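Local coordinates for uncharacterized protein (PDB 4QEY), which is of unknown function but belongs to a family resembling PLAT/LH2 and C2-like calcium-binding lipoproteins, so a role in binding calcium or lipid is possible, at residues F26-A31 and L93-I98; D53-N58 and N63-Q68. All coordinates share one frame; numbering follows the deposited sequence.

In the fold
The chain folds as an all-beta sandwich of two antiparallel sheets, and both contacts bridge from one sheet to the other. Contact 1 joins strand 26-36 to strand 92-101, both interior strands of their sheets. Contact 2 joins strand 55-57 to strand 64-68, which are outermost strands. The two centres lie about 11 Å apart. Strands 26-36 and 55-57 are neighbours in one sheet, and I30 O is 2.9 Å from V57 N, a probable hydrogen bond. I30 CD1 also packs on I65 CG2 at 3.7 Å. Along the chain, contact 2 is nested inside the loop closed by contact 1. Together they follow one sandwich interior from its middle toward an edge.

Contact 1: residues F26-A31 and L93-I98; sequences FDLNIA and LKISVI. With EDO (1,2-ethanediol), chain M; EDO (1,2-ethanediol), chain N.
F26 places CG anti to its carbonyl carbon (chi1 -63°), while L93 places CG anti to its backbone N (chi1 -168°). The first turns the ring toward L93. The second lays the leucine's CG and methyls back along F26, between the two sheets of a beta sandwich. Strand 26-36 belongs to one sheet and strand 92-101 to the other. L93 CB sits over one face of the F26 ring, 3.6 Å from its centroid and 17° off the normal, a CH-pi contact. It is set toward the CE1 side of the ring. L93 CD2 lies farther back, beside F26 CB at 4.0 Å. V82 of the adjoining strand 73-84 touches both side chains, and T115 also touches F26. With an alanine here in place of F26, L93 CB would probably lose the ring face it lies on, and a gap would open beside V82. Outside this layer, a 1,2-ethanediol, probably from the crystallisation liquor, donates from O2 to D27 OD1 at 3.0 Å. Two residues along from F26 and L93, L28 and I95 reach toward each other tip to tip. All four side chains are buried and apolar. I95 CD1 meets both methyls of L28, CD2 at 3.8 Å and CD1 at 4.0 Å.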
ATOM      1  N   PHE A  26       1.336   7.096  14.845  1.00 36.03           N
ATOM      2  CA  PHE A  26       0.888   7.455  13.509  1.00 33.18           C
ATOM      3  C   PHE A  26      -0.410   6.754  13.196  1.00 38.41           C
ATOM      4  O   PHE A  26      -0.774   5.806  13.891  1.00 38.85           O
ATOM      5  CB  PHE A  26       1.963   7.072  12.458  1.00 32.88           C
ATOM      6  CG  PHE A  26       3.296   7.776  12.591  1.00 33.35           C
ATOM      7  CD1 PHE A  26       4.298   7.257  13.408  1.00 34.92           C
ATOM      8  CD2 PHE A  26       3.556   8.949  11.886  1.00 34.01           C
ATOM      9  CE1 PHE A  26       5.526   7.905  13.529  1.00 35.67           C
ATOM     10  CE2 PHE A  26       4.783   9.612  12.025  1.00 35.92           C
ATOM     11  CZ  PHE A  26       5.758   9.080  12.837  1.00 35.31           C
ATOM     12  N   ASP A  27      -1.113   7.243  12.165  1.00 35.48           N
ATOM     13  CA  ASP A  27      -2.276   6.649  11.503  1.00 34.83           C
ATOM     14  C   ASP A  27      -1.891   6.384  10.052  1.00 37.04           C
ATOM     15  O   ASP A  27      -1.515   7.318   9.363  1.00 39.85           O
ATOM     16  CB  ASP A  27      -3.546   7.507  11.608  1.00 36.95           C
ATOM     17  CG  ASP A  27      -4.214   7.589  12.959  1.00 48.97           C
ATOM     18  OD1 ASP A  27      -3.976   6.695  13.802  1.00 51.23           O
ATOM     19  OD2 ASP A  27      -5.030   8.504  13.151  1.00 55.14           O
ATOM     20  N   LEU A  28      -1.892   5.125   9.621  1.00 31.65           N
ATOM     21  CA  LEU A  28      -1.616   4.709   8.246  1.00 30.89           C
ATOM     22  C   LEU A  28      -2.934   4.314   7.606  1.00 37.48           C
ATOM     23  O   LEU A  28      -3.621   3.408   8.109  1.00 36.09           O
ATOM     24  CB  LEU A  28      -0.578   3.556   8.172  1.00 30.69           C
ATOM     25  CG  LEU A  28      -0.305   2.954   6.797  1.00 35.39           C
ATOM     26  CD1 LEU A  28       0.328   3.989   5.842  1.00 36.76           C
ATOM     27  CD2 LEU A  28       0.573   1.751   6.909  1.00 39.59           C
ATOM     28  N   ASN A  29      -3.310   5.034   6.533  1.00 34.99           N
ATOM     29  CA  ASN A  29      -4.536   4.802   5.774  1.00 35.42           C
ATOM     30  C   ASN A  29      -4.139   4.452   4.374  1.00 40.08           C
ATOM     31  O   ASN A  29      -3.365   5.192   3.765  1.00 40.25           O
ATOM     32  CB  ASN A  29      -5.457   6.028   5.827  1.00 38.10           C
ATOM     33  CG  ASN A  29      -5.679   6.524   7.230  1.00 67.95           C
ATOM     34  OD1 ASN A  29      -6.344   5.873   8.043  1.00 60.15           O
ATOM     35  ND2 ASN A  29      -5.045   7.652   7.563  1.00 64.62           N
ATOM     36  N   ILE A  30      -4.566   3.283   3.885  1.00 36.53           N
ATOM     37  CA  ILE A  30      -4.168   2.851   2.548  1.00 35.86           C
ATOM     38  C   ILE A  30      -5.423   2.415   1.761  1.00 40.50           C
ATOM     39  O   ILE A  30      -6.406   1.940   2.325  1.00 39.95           O
ATOM     40  CB  ILE A  30      -3.067   1.760   2.548  1.00 38.58           C
ATOM     41  CG1 ILE A  30      -3.459   0.532   3.374  1.00 40.73           C
ATOM     42  CG2 ILE A  30      -1.728   2.326   3.045  1.00 39.08           C
ATOM     43  CD1 ILE A  30      -2.355  -0.609   3.497  1.00 47.33           C
ATOM     44  N   ALA A  31      -5.397   2.692   0.455  1.00 37.04           N
ATOM     45  CA  ALA A  31      -6.451   2.350  -0.481  1.00 36.75           C
ATOM     46  C   ALA A  31      -5.847   1.677  -1.696  1.00 40.09           C
ATOM     47  O   ALA A  31      -4.849   2.153  -2.230  1.00 39.68           O
ATOM     48  CB  ALA A  31      -7.240   3.593  -0.877  1.00 37.19           C
ATOM     49  N   LEU A  93       8.392   6.569  11.646  1.00 36.28           N
ATOM     50  CA  LEU A  93       7.646   5.532  10.957  1.00 34.69           C
ATOM     51  C   LEU A  93       8.350   5.222   9.670  1.00 41.14           C
ATOM     52  O   LEU A  93       8.651   6.126   8.897  1.00 39.80           O
ATOM     53  CB  LEU A  93       6.168   5.875  10.693  1.00 32.29           C
ATOM     54  CG  LEU A  93       5.311   4.672  10.226  1.00 34.21           C
ATOM     55  CD1 LEU A  93       4.999   3.751  11.384  1.00 34.19           C
ATOM     56  CD2 LEU A  93       4.024   5.118   9.610  1.00 32.53           C
ATOM     57  N   LYS A  94       8.616   3.940   9.446  1.00 40.57           N
ATOM     58  CA  LYS A  94       9.224   3.424   8.227  1.00 40.93           C
ATOM     59  C   LYS A  94       8.151   2.733   7.426  1.00 44.16           C
ATOM     60  O   LYS A  94       7.433   1.884   7.966  1.00 43.69           O
ATOM     61  CB  LYS A  94      10.398   2.471   8.534  1.00 45.79           C
ATOM     62  CG  LYS A  94      11.784   3.010   8.381  1.00 60.66           C
ATOM     63  CD  LYS A  94      12.743   1.835   8.466  1.00 71.04           C
ATOM     64  CE  LYS A  94      14.187   2.263   8.526  1.00 80.08           C
ATOM     65  NZ  LYS A  94      15.090   1.105   8.769  1.00 93.69           N
ATOM     66  N   ILE A  95       8.007   3.118   6.156  1.00 41.25           N
ATOM     67  CA  ILE A  95       7.024   2.551   5.229  1.00 40.56           C
ATOM     68  C   ILE A  95       7.721   1.992   4.012  1.00 43.21           C
ATOM     69  O   ILE A  95       8.574   2.666   3.436  1.00 43.07           O
ATOM     70  CB  ILE A  95       5.977   3.643   4.817  1.00 43.63           C
ATOM     71  CG1 ILE A  95       5.101   4.113   6.009  1.00 43.67           C
ATOM     72  CG2 ILE A  95       5.106   3.234   3.618  1.00 44.14           C
ATOM     73  CD1 ILE A  95       4.144   3.057   6.607  1.00 51.80           C
ATOM     74  N   SER A  96       7.353   0.769   3.613  1.00 40.02           N
ATOM     75  CA  SER A  96       7.824   0.200   2.358  1.00 41.39           C
ATOM     76  C   SER A  96       6.597  -0.218   1.553  1.00 44.14           C
ATOM     77  O   SER A  96       5.672  -0.827   2.104  1.00 43.05           O
ATOM     78  CB  SER A  96       8.812  -0.950   2.549  1.00 47.27           C
ATOM     79  OG  SER A  96       8.195  -2.173   2.913  1.00 57.46           O
ATOM     80  N   VAL A  97       6.546   0.202   0.285  1.00 39.47           N
ATOM     81  CA  VAL A  97       5.462  -0.142  -0.638  1.00 38.86           C
ATOM     82  C   VAL A  97       6.116  -0.885  -1.802  1.00 46.15           C
ATOM     83  O   VAL A  97       6.890  -0.276  -2.543  1.00 47.27           O
ATOM     84  CB  VAL A  97       4.618   1.076  -1.095  1.00 40.76           C
ATOM     85  CG1 VAL A  97       3.408   0.611  -1.885  1.00 39.40           C
ATOM     86  CG2 VAL A  97       4.180   1.941   0.094  1.00 39.45           C
ATOM     87  N   ILE A  98       5.876  -2.203  -1.917  1.00 42.93           N
ATOM     88  CA  ILE A  98       6.506  -3.002  -2.975  1.00 44.53           C
ATOM     89  C   ILE A  98       5.416  -3.560  -3.905  1.00 48.97           C
ATOM     90  O   ILE A  98       4.472  -4.219  -3.456  1.00 47.20           O
ATOM     91  CB  ILE A  98       7.424  -4.133  -2.437  1.00 48.35           C
ATOM     92  CG1 ILE A  98       8.409  -3.600  -1.372  1.00 48.74           C
ATOM     93  CG2 ILE A  98       8.193  -4.750  -3.590  1.00 50.26           C
ATOM     94  CD1 ILE A  98       9.131  -4.667  -0.567  1.00 60.66           C
TER
HETATM   95  C1  EDO M 203      -2.150   2.799  15.553  1.00 62.29           C
HETATM   96  O1  EDO M 203      -1.496   4.055  15.723  1.00 58.65           O
HETATM   97  C2  EDO M 203      -3.677   2.974  15.260  1.00 63.08           C
HETATM   98  O2  EDO M 203      -3.868   3.721  14.061  1.00 60.18           O
HETATM   99  C1  EDO N 204      10.111  -1.307   6.335  1.00 57.95           C
HETATM  100  O1  EDO N 204       9.032  -0.691   7.012  1.00 56.90           O
HETATM  101  C2  EDO N 204       9.711  -2.777   6.060  1.00 61.48           C
HETATM  102  O2  EDO N 204       9.384  -3.496   7.261  1.00 63.17           O

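Contact 2: residues D53-N58 and N63-Q68; sequences DSYLVN and NKISCQ
Y55 meets I65, S66 and C67 through ring atoms CD2 and CE2. CE2 of Y55 touches CG2 of I65 at 3.8 Å, and the two side chains cross obliquely. The neighbouring ring atom, CD2 of Y55, lies 4.0 Å from SG of C67. This is a cysteine sulfur-aromatic contact. The sulfur is 5.1 Å from the ring centroid and 63° off the normal, so it approaches obliquely. The carbonyl oxygen of S66 lies between these two contacts, 4.1 Å from Y55 CE2. V57, on the same strand as Y55, lays CG2 over one face of the ring, 3.4 Å above its plane and toward the rim. The same methyl reaches I65 CG2 at a loose 4.5 Å.

Torsions set these groups in place. Y55 holds CG anti to its backbone N (chi1 -177°), which sends the ring over to I65 and C67. C67 turns SG the same way, beside CB and CD2 of Y55. S66 turns its CB away from strand 55-57, and its side chain touches K14 and E46.

The next shell fixes both backbones. The backbone of Y55 hydrogen-bonds to F32 of strand 26-36, and those of I65 and C67 to V17 and I15 of strand 13-21. F32 also packs on I65 and C67, and L43 touches both Y55 and C67.

The short strands are nearly antiparallel, at 168°, with axes 9.6 Å apart. They lie in different sheets and meet through side chains, with a short loop between them. That is the form of a beta-arch at the edge of a beta sandwich.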
ATOM      1  N   ASP A  53     -14.000  -5.135  -4.691  1.00 44.74           N
ATOM      2  CA  ASP A  53     -13.401  -4.534  -5.885  1.00 45.22           C
ATOM      3  C   ASP A  53     -12.600  -3.264  -5.554  1.00 50.85           C
ATOM      4  O   ASP A  53     -11.984  -2.659  -6.431  1.00 52.21           O
ATOM      5  CB  ASP A  53     -14.495  -4.213  -6.893  1.00 48.61           C
ATOM      6  CG  ASP A  53     -15.327  -5.411  -7.308  1.00 53.77           C
ATOM      7  OD1 ASP A  53     -14.840  -6.549  -7.161  1.00 52.14           O
ATOM      8  OD2 ASP A  53     -16.481  -5.209  -7.747  1.00 63.48           O
ATOM      9  N   SER A  54     -12.618  -2.866  -4.296  1.00 46.94           N
ATOM     10  CA  SER A  54     -11.838  -1.767  -3.731  1.00 45.56           C
ATOM     11  C   SER A  54     -11.415  -2.188  -2.343  1.00 49.17           C
ATOM     12  O   SER A  54     -12.246  -2.745  -1.624  1.00 49.87           O
ATOM     13  CB  SER A  54     -12.626  -0.457  -3.718  1.00 47.11           C
ATOM     14  OG  SER A  54     -13.585  -0.449  -2.672  1.00 51.19           O
ATOM     15  N   TYR A  55     -10.156  -1.971  -1.959  1.00 44.43           N
ATOM     16  CA  TYR A  55      -9.727  -2.371  -0.625  1.00 42.91           C
ATOM     17  C   TYR A  55      -9.165  -1.149   0.100  1.00 46.99           C
ATOM     18  O   TYR A  55      -8.135  -0.598  -0.271  1.00 45.54           O
ATOM     19  CB  TYR A  55      -8.728  -3.529  -0.700  1.00 42.94           C
ATOM     20  CG  TYR A  55      -8.278  -4.061   0.634  1.00 43.39           C
ATOM     21  CD1 TYR A  55      -9.206  -4.414   1.616  1.00 43.77           C
ATOM     22  CD2 TYR A  55      -6.937  -4.367   0.865  1.00 45.08           C
ATOM     23  CE1 TYR A  55      -8.799  -4.922   2.843  1.00 42.37           C
ATOM     24  CE2 TYR A  55      -6.520  -4.921   2.074  1.00 46.52           C
ATOM     25  CZ  TYR A  55      -7.457  -5.206   3.056  1.00 53.83           C
ATOM     26  OH  TYR A  55      -7.051  -5.750   4.248  1.00 58.96           O
ATOM     27  N   LEU A  56      -9.920  -0.684   1.079  1.00 47.08           N
ATOM     28  CA  LEU A  56      -9.614   0.495   1.892  1.00 47.61           C
ATOM     29  C   LEU A  56      -9.403   0.085   3.351  1.00 55.66           C
ATOM     30  O   LEU A  56     -10.293  -0.517   3.955  1.00 59.42           O
ATOM     31  CB  LEU A  56     -10.748   1.527   1.768  1.00 47.85           C
ATOM     32  CG  LEU A  56     -10.777   2.461   0.518  1.00 53.71           C
ATOM     33  CD1 LEU A  56     -10.853   1.716  -0.837  1.00 54.54           C
ATOM     34  CD2 LEU A  56     -11.967   3.376   0.578  1.00 58.34           C
ATOM     35  N   VAL A  57      -8.204   0.339   3.896  1.00 50.09           N
ATOM     36  CA  VAL A  57      -7.869   0.033   5.288  1.00 49.00           C
ATOM     37  C   VAL A  57      -7.526   1.345   6.018  1.00 51.52           C
ATOM     38  O   VAL A  57      -6.509   1.975   5.717  1.00 51.49           O
ATOM     39  CB  VAL A  57      -6.716  -1.001   5.425  1.00 52.36           C
ATOM     40  CG1 VAL A  57      -6.637  -1.551   6.852  1.00 52.43           C
ATOM     41  CG2 VAL A  57      -6.871  -2.142   4.436  1.00 52.66           C
ATOM     42  N   ASN A  58      -8.372   1.758   6.958  1.00 47.41           N
ATOM     43  CA  ASN A  58      -8.107   2.941   7.783  1.00 46.51           C
ATOM     44  C   ASN A  58      -7.403   2.517   9.044  1.00 49.36           C
ATOM     45  O   ASN A  58      -7.757   1.479   9.611  1.00 50.58           O
ATOM     46  CB  ASN A  58      -9.394   3.700   8.113  1.00 48.89           C
ATOM     47  CG  ASN A  58     -10.004   4.427   6.952  1.00 75.15           C
ATOM     48  OD1 ASN A  58      -9.322   4.983   6.078  1.00 68.63           O
ATOM     49  ND2 ASN A  58     -11.313   4.529   6.981  1.00 71.08           N
ATOM     50  N   ASN A  63       1.478  -5.031  10.614  1.00 48.12           N
ATOM     51  CA  ASN A  63       2.792  -4.559  10.156  1.00 46.84           C
ATOM     52  C   ASN A  63       2.965  -4.790   8.658  1.00 47.94           C
ATOM     53  O   ASN A  63       3.871  -4.217   8.047  1.00 46.14           O
ATOM     54  CB  ASN A  63       3.914  -5.248  10.929  1.00 50.26           C
ATOM     55  CG  ASN A  63       4.011  -4.759  12.361  1.00 83.97           C
ATOM     56  OD1 ASN A  63       4.464  -3.636  12.637  1.00 73.67           O
ATOM     57  ND2 ASN A  63       3.590  -5.589  13.310  1.00 81.88           N
ATOM     58  N   LYS A  64       2.090  -5.618   8.072  1.00 44.82           N
ATOM     59  CA  LYS A  64       2.110  -5.967   6.659  1.00 44.65           C
ATOM     60  C   LYS A  64       0.669  -6.101   6.145  1.00 49.29           C
ATOM     61  O   LYS A  64      -0.162  -6.755   6.773  1.00 50.54           O
ATOM     62  CB  LYS A  64       2.916  -7.270   6.466  1.00 47.78           C
ATOM     63  CG  LYS A  64       3.134  -7.747   5.036  1.00 53.99           C
ATOM     64  CD  LYS A  64       3.897  -9.070   5.039  1.00 65.67           C
ATOM     65  CE  LYS A  64       4.077  -9.687   3.668  1.00 74.82           C
ATOM     66  NZ  LYS A  64       4.833 -10.970   3.725  1.00 71.59           N
ATOM     67  N   ILE A  65       0.374  -5.438   5.026  1.00 45.16           N
ATOM     68  CA  ILE A  65      -0.913  -5.500   4.322  1.00 43.81           C
ATOM     69  C   ILE A  65      -0.603  -5.834   2.887  1.00 46.21           C
ATOM     70  O   ILE A  65       0.263  -5.213   2.279  1.00 45.75           O
ATOM     71  CB  ILE A  65      -1.796  -4.217   4.461  1.00 45.23           C
ATOM     72  CG1 ILE A  65      -2.266  -4.015   5.900  1.00 45.99           C
ATOM     73  CG2 ILE A  65      -3.024  -4.263   3.523  1.00 45.04           C
ATOM     74  CD1 ILE A  65      -3.300  -5.071   6.506  1.00 55.34           C
ATOM     75  N   SER A  66      -1.312  -6.813   2.355  1.00 43.86           N
ATOM     76  CA  SER A  66      -1.162  -7.265   0.985  1.00 44.41           C
ATOM     77  C   SER A  66      -2.497  -7.231   0.259  1.00 47.66           C
ATOM     78  O   SER A  66      -3.549  -7.501   0.852  1.00 45.48           O
ATOM     79  CB  SER A  66      -0.583  -8.674   0.964  1.00 48.82           C
ATOM     80  OG  SER A  66      -0.489  -9.164  -0.361  1.00 64.52           O
ATOM     81  N   CYS A  67      -2.440  -6.900  -1.030  1.00 46.29           N
ATOM     82  CA  CYS A  67      -3.597  -6.888  -1.911  1.00 47.01           C
ATOM     83  C   CYS A  67      -3.154  -7.352  -3.307  1.00 49.21           C
ATOM     84  O   CYS A  67      -2.108  -6.924  -3.783  1.00 48.18           O
ATOM     85  CB  CYS A  67      -4.248  -5.511  -1.940  1.00 46.81           C
ATOM     86  SG  CYS A  67      -5.836  -5.479  -2.793  1.00 51.91           S
ATOM     87  N   GLN A  68      -3.916  -8.266  -3.932  1.00 46.18           N
ATOM     88  CA  GLN A  68      -3.593  -8.794  -5.265  1.00 46.97           C
ATOM     89  C   GLN A  68      -4.845  -9.040  -6.114  1.00 50.97           C
ATOM     90  O   GLN A  68      -5.943  -9.172  -5.579  1.00 50.42           O
ATOM     91  CB  GLN A  68      -2.793 -10.111  -5.155  1.00 49.56           C
ATOM     92  CG  GLN A  68      -3.583 -11.282  -4.570  1.00 48.48           C
ATOM     93  CD  GLN A  68      -2.722 -12.444  -4.214  1.00 63.51           C
ATOM     94  OE1 GLN A  68      -1.858 -12.355  -3.350  1.00 58.23           O
ATOM     95  NE2 GLN A  68      -3.019 -13.590  -4.794  1.00 71.73           N
TER